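Local atomic coordinates of Ycf48-like protein (PDB entry 5OJ5), a protein that binds the C-terminal prepropeptide of the D1 protein and probably serves as an early assembly factor of photosystem II, also in replacing photodamaged D1. Residues His228-Trp239 / Phe272-Pro280. Residues are numbered along the deposited sequence; the frame is centred on the assembly and turned at random.
Sequences HNMGFTPDGRLW and FLDLAYRTP
Two neighbouring propeller blades meet here face to face, Trp239, Pro234 and Asn229 of one blade lying on Leu275, Tyr277 and the backbone of the next. The innermost strands, 228-232 and 272-277, run almost parallel, 7° apart at 7.1 Å, too far for backbone pairing, so side chains and waters fill the interface. The Trp239 indole is sandwiched: Gly231 N of its own blade lies over one face, while Leu275 covers the opposite one, CD2 standing 3.7 Å from the centroid of the five-membered ring in a CH-pi contact. With chi1 at 56°, CG of Trp239 lies between its backbone N and carbonyl carbon, and the side chain reaches toward the neighbouring blade. Farther along, Pro234 CD sits squarely over the Tyr277 ring, 3.3 Å from its centroid, and Thr233 CG2 lies beside the hydroxyl. A water joins that hydroxyl to Arg237 NH2; the guanidinium itself is held side-on by Asp235, whose OD1 also accepts from Thr233 OG1 on the other face of the carboxylate. Near the bulged ends of both strands, Asn229 ND2 donates to Leu273 O (2.9 Å, 160°), and a water links the same nitrogen to Asp274 OD1. The other carboxylate oxygen, OD2, accepts from Ile318 N, carrying the connection into the following blade. Such face-to-face packing of successive antiparallel sheets around a central pore is characteristic of the beta-propeller, which in this protein has seven blades.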
loop_
_atom_site.group_PDB
_atom_site.type_symbol
_atom_site.label_atom_id
_atom_site.label_comp_id
_atom_site.label_asym_id
_atom_site.label_seq_id
_atom_site.Cartn_x
_atom_site.Cartn_y
_atom_site.Cartn_z
ATOM N N HIS A 228 -1.130 -2.478 14.077
ATOM C CA HIS A 228 -0.564 -3.137 12.921
ATOM C C HIS A 228 -0.456 -2.244 11.696
ATOM O O HIS A 228 0.584 -2.188 11.044
ATOM C CB HIS A 228 -1.343 -4.368 12.492
ATOM C CG HIS A 228 -0.661 -5.030 11.359
ATOM N ND1 HIS A 228 0.636 -5.488 11.476
ATOM C CD2 HIS A 228 -0.982 -5.124 10.047
ATOM C CE1 HIS A 228 1.051 -5.930 10.307
ATOM N NE2 HIS A 228 0.088 -5.729 9.426
ATOM N N ASN A 229 -1.527 -1.522 11.358
ATOM C CA ASN A 229 -1.564 -0.679 10.167
ATOM C C ASN A 229 -2.490 0.493 10.430
ATOM O O ASN A 229 -3.389 0.394 11.264
ATOM C CB ASN A 229 -1.992 -1.481 8.920
ATOM C CG ASN A 229 -1.590 -0.841 7.603
ATOM O OD1 ASN A 229 -1.005 0.255 7.565
ATOM N ND2 ASN A 229 -1.892 -1.529 6.503
ATOM N N MET A 230 -2.233 1.591 9.724
ATOM C CA MET A 230 -3.067 2.788 9.830
ATOM C C MET A 230 -3.069 3.481 8.488
ATOM O O MET A 230 -2.076 3.410 7.742
ATOM C CB MET A 230 -2.557 3.787 10.857
ATOM C CG MET A 230 -2.631 3.248 12.269
ATOM S SD MET A 230 -2.034 4.416 13.516
ATOM C CE MET A 230 -3.356 5.602 13.458
ATOM N N GLY A 231 -4.145 4.223 8.206
ATOM C CA GLY A 231 -4.252 5.008 6.992
ATOM C C GLY A 231 -5.328 6.031 7.100
ATOM O O GLY A 231 -5.839 6.297 8.192
ATOM N N PHE A 232 -5.664 6.620 5.957
ATOM C CA PHE A 232 -6.613 7.719 5.894
ATOM C C PHE A 232 -7.906 7.283 5.248
ATOM O O PHE A 232 -7.898 6.456 4.337
ATOM C CB PHE A 232 -6.002 8.877 5.096
ATOM C CG PHE A 232 -4.755 9.420 5.729
ATOM C CD1 PHE A 232 -4.839 10.434 6.657
ATOM C CD2 PHE A 232 -3.491 8.903 5.402
ATOM C CE1 PHE A 232 -3.687 10.928 7.268
ATOM C CE2 PHE A 232 -2.342 9.406 6.022
ATOM C CZ PHE A 232 -2.450 10.409 6.925
ATOM N N THR A 233 -9.024 7.831 5.734
ATOM C CA THR A 233 -10.305 7.630 5.068
ATOM C C THR A 233 -10.498 8.691 4.001
ATOM O O THR A 233 -9.736 9.652 3.959
ATOM C CB THR A 233 -11.436 7.752 6.081
ATOM O OG1 THR A 233 -11.596 9.141 6.414
ATOM C CG2 THR A 233 -11.198 6.918 7.332
ATOM N N PRO A 234 -11.518 8.592 3.145
ATOM C CA PRO A 234 -11.773 9.629 2.139
ATOM C C PRO A 234 -12.564 10.808 2.667
ATOM O O PRO A 234 -13.051 11.624 1.883
ATOM C CB PRO A 234 -12.592 8.896 1.063
ATOM C CG PRO A 234 -12.714 7.524 1.482
ATOM C CD PRO A 234 -12.333 7.397 2.898
ATOM N N ASP A 235 -12.677 10.937 3.976
ATOM C CA ASP A 235 -13.386 12.054 4.575
ATOM C C ASP A 235 -12.574 12.706 5.681
ATOM O O ASP A 235 -13.117 13.446 6.491
ATOM C CB ASP A 235 -14.772 11.673 5.080
ATOM C CG ASP A 235 -14.740 10.446 5.964
ATOM O OD1 ASP A 235 -13.823 10.292 6.777
ATOM O OD2 ASP A 235 -15.630 9.587 5.810
ATOM N N GLY A 236 -11.270 12.500 5.708
ATOM C CA GLY A 236 -10.432 13.276 6.596
ATOM C C GLY A 236 -10.211 12.662 7.960
ATOM O O GLY A 236 -9.785 13.377 8.881
ATOM N N ARG A 237 -10.479 11.384 8.127
ATOM C CA ARG A 237 -10.222 10.656 9.364
ATOM C C ARG A 237 -9.071 9.680 9.146
ATOM O O ARG A 237 -8.603 9.465 8.021
ATOM C CB ARG A 237 -11.481 9.908 9.811
ATOM C CG ARG A 237 -12.644 10.830 10.205
ATOM C CD ARG A 237 -13.885 10.005 10.546
ATOM N NE ARG A 237 -14.382 9.371 9.340
ATOM C CZ ARG A 237 -14.931 8.155 9.261
ATOM N NH1 ARG A 237 -15.084 7.358 10.322
ATOM N NH2 ARG A 237 -15.310 7.722 8.076
ATOM N N LEU A 238 -8.632 9.083 10.246
ATOM C CA LEU A 238 -7.711 7.961 10.255
ATOM C C LEU A 238 -8.466 6.680 10.570
ATOM O O LEU A 238 -9.474 6.676 11.287
ATOM C CB LEU A 238 -6.620 8.151 11.296
ATOM C CG LEU A 238 -5.601 9.301 11.145
ATOM C CD1 LEU A 238 -4.786 9.531 12.456
ATOM C CD2 LEU A 238 -4.689 9.002 10.033
ATOM N N TRP A 239 -7.906 5.571 10.077
ATOM C CA TRP A 239 -8.318 4.240 10.488
ATOM C C TRP A 239 -7.103 3.523 11.057
ATOM O O TRP A 239 -5.964 3.828 10.709
ATOM C CB TRP A 239 -8.948 3.434 9.326
ATOM C CG TRP A 239 -8.097 3.278 8.100
ATOM C CD1 TRP A 239 -8.170 4.020 6.946
ATOM C CD2 TRP A 239 -7.062 2.315 7.892
ATOM N NE1 TRP A 239 -7.256 3.572 6.028
ATOM C CE2 TRP A 239 -6.554 2.531 6.586
ATOM C CE3 TRP A 239 -6.510 1.278 8.661
ATOM C CZ2 TRP A 239 -5.528 1.761 6.045
ATOM C CZ3 TRP A 239 -5.462 0.521 8.118
ATOM C CH2 TRP A 239 -4.981 0.776 6.826
ATOM N N PHE A 272 -6.045 -8.772 10.361
ATOM C CA PHE A 272 -6.210 -7.993 9.149
ATOM C C PHE A 272 -4.907 -7.300 8.788
ATOM O O PHE A 272 -4.074 -7.003 9.644
ATOM C CB PHE A 272 -7.346 -6.964 9.268
ATOM C CG PHE A 272 -8.643 -7.633 9.532
ATOM C CD1 PHE A 272 -9.314 -7.476 10.762
ATOM C CD2 PHE A 272 -9.186 -8.469 8.587
ATOM C CE1 PHE A 272 -10.542 -8.119 11.016
ATOM C CE2 PHE A 272 -10.415 -9.134 8.830
ATOM C CZ PHE A 272 -11.064 -8.952 10.045
ATOM N N LEU A 273 -4.762 -6.994 7.499
ATOM C CA LEU A 273 -3.520 -6.479 6.946
ATOM C C LEU A 273 -3.703 -5.132 6.291
ATOM O O LEU A 273 -2.786 -4.325 6.331
ATOM C CB LEU A 273 -2.946 -7.501 5.972
ATOM C CG LEU A 273 -2.571 -8.834 6.640
ATOM C CD1 LEU A 273 -2.361 -9.937 5.637
ATOM C CD2 LEU A 273 -1.355 -8.639 7.520
ATOM N N ASP A 274 -4.836 -4.876 5.615
ATOM C CA ASP A 274 -5.035 -3.603 4.939
ATOM C C ASP A 274 -6.517 -3.294 4.858
ATOM O O ASP A 274 -7.370 -4.192 4.939
ATOM C CB ASP A 274 -4.429 -3.617 3.527
ATOM C CG ASP A 274 -4.165 -2.235 2.986
ATOM O OD1 ASP A 274 -4.086 -1.274 3.793
ATOM O OD2 ASP A 274 -3.914 -2.117 1.773
ATOM N N LEU A 275 -6.801 -2.003 4.703
ATOM C CA LEU A 275 -8.161 -1.482 4.636
ATOM C C LEU A 275 -8.144 -0.419 3.545
ATOM O O LEU A 275 -7.237 0.433 3.531
ATOM C CB LEU A 275 -8.524 -0.859 6.000
ATOM C CG LEU A 275 -9.941 -0.322 6.167
ATOM C CD1 LEU A 275 -10.296 -0.300 7.637
ATOM C CD2 LEU A 275 -10.082 1.069 5.627
ATOM N N ALA A 276 -9.095 -0.455 2.623
ATOM C CA ALA A 276 -9.158 0.574 1.599
ATOM C C ALA A 276 -10.579 0.819 1.163
ATOM O O ALA A 276 -11.403 -0.099 1.135
ATOM C CB ALA A 276 -8.308 0.201 0.373
ATOM N N TYR A 277 -10.855 2.054 0.777
ATOM C CA TYR A 277 -12.166 2.477 0.323
ATOM C C TYR A 277 -12.261 2.422 -1.196
ATOM O O TYR A 277 -11.421 2.987 -1.902
ATOM C CB TYR A 277 -12.463 3.907 0.772
ATOM C CG TYR A 277 -12.683 4.077 2.254
ATOM C CD1 TYR A 277 -13.950 4.365 2.740
ATOM C CD2 TYR A 277 -11.627 3.950 3.180
ATOM C CE1 TYR A 277 -14.158 4.533 4.098
ATOM C CE2 TYR A 277 -11.858 4.100 4.546
ATOM C CZ TYR A 277 -13.115 4.398 4.998
ATOM O OH TYR A 277 -13.293 4.559 6.355
ATOM N N ARG A 278 -13.291 1.782 -1.710
ATOM C CA ARG A 278 -13.596 1.892 -3.137
ATOM C C ARG A 278 -14.374 3.165 -3.426
ATOM O O ARG A 278 -14.209 3.774 -4.491
ATOM C CB ARG A 278 -14.389 0.654 -3.606
ATOM C CG ARG A 278 -14.564 0.651 -5.112
ATOM C CD ARG A 278 -15.313 -0.578 -5.603
ATOM N NE ARG A 278 -16.712 -0.605 -5.203
ATOM C CZ ARG A 278 -17.692 0.026 -5.844
ATOM N NH1 ARG A 278 -17.409 0.709 -6.950
ATOM N NH2 ARG A 278 -18.925 -0.074 -5.389
ATOM N N THR A 279 -15.274 3.536 -2.501
ATOM C CA THR A 279 -16.104 4.721 -2.582
ATOM C C THR A 279 -16.164 5.270 -1.167
ATOM O O THR A 279 -15.689 4.619 -0.235
ATOM C CB THR A 279 -17.535 4.373 -3.030
ATOM O OG1 THR A 279 -18.161 3.631 -1.993
ATOM C CG2 THR A 279 -17.533 3.623 -4.357
ATOM N N PRO A 280 -16.791 6.419 -0.936
ATOM C CA PRO A 280 -16.848 6.919 0.442
ATOM C C PRO A 280 -17.539 5.975 1.408
ATOM O O PRO A 280 -17.196 5.990 2.594
ATOM C CB PRO A 280 -17.596 8.257 0.306
ATOM C CG PRO A 280 -17.256 8.735 -1.059
ATOM C CD PRO A 280 -17.138 7.476 -1.906
HETATM O O HOH W 1 -0.117 -4.797 7.044
HETATM O O HOH W 2 -1.464 -0.360 3.906
HETATM O O HOH W 3 -15.878 8.631 3.401
HETATM O O HOH W 4 -15.779 5.358 7.006
HETATM O O HOH W 5 -6.949 3.251 3.108
#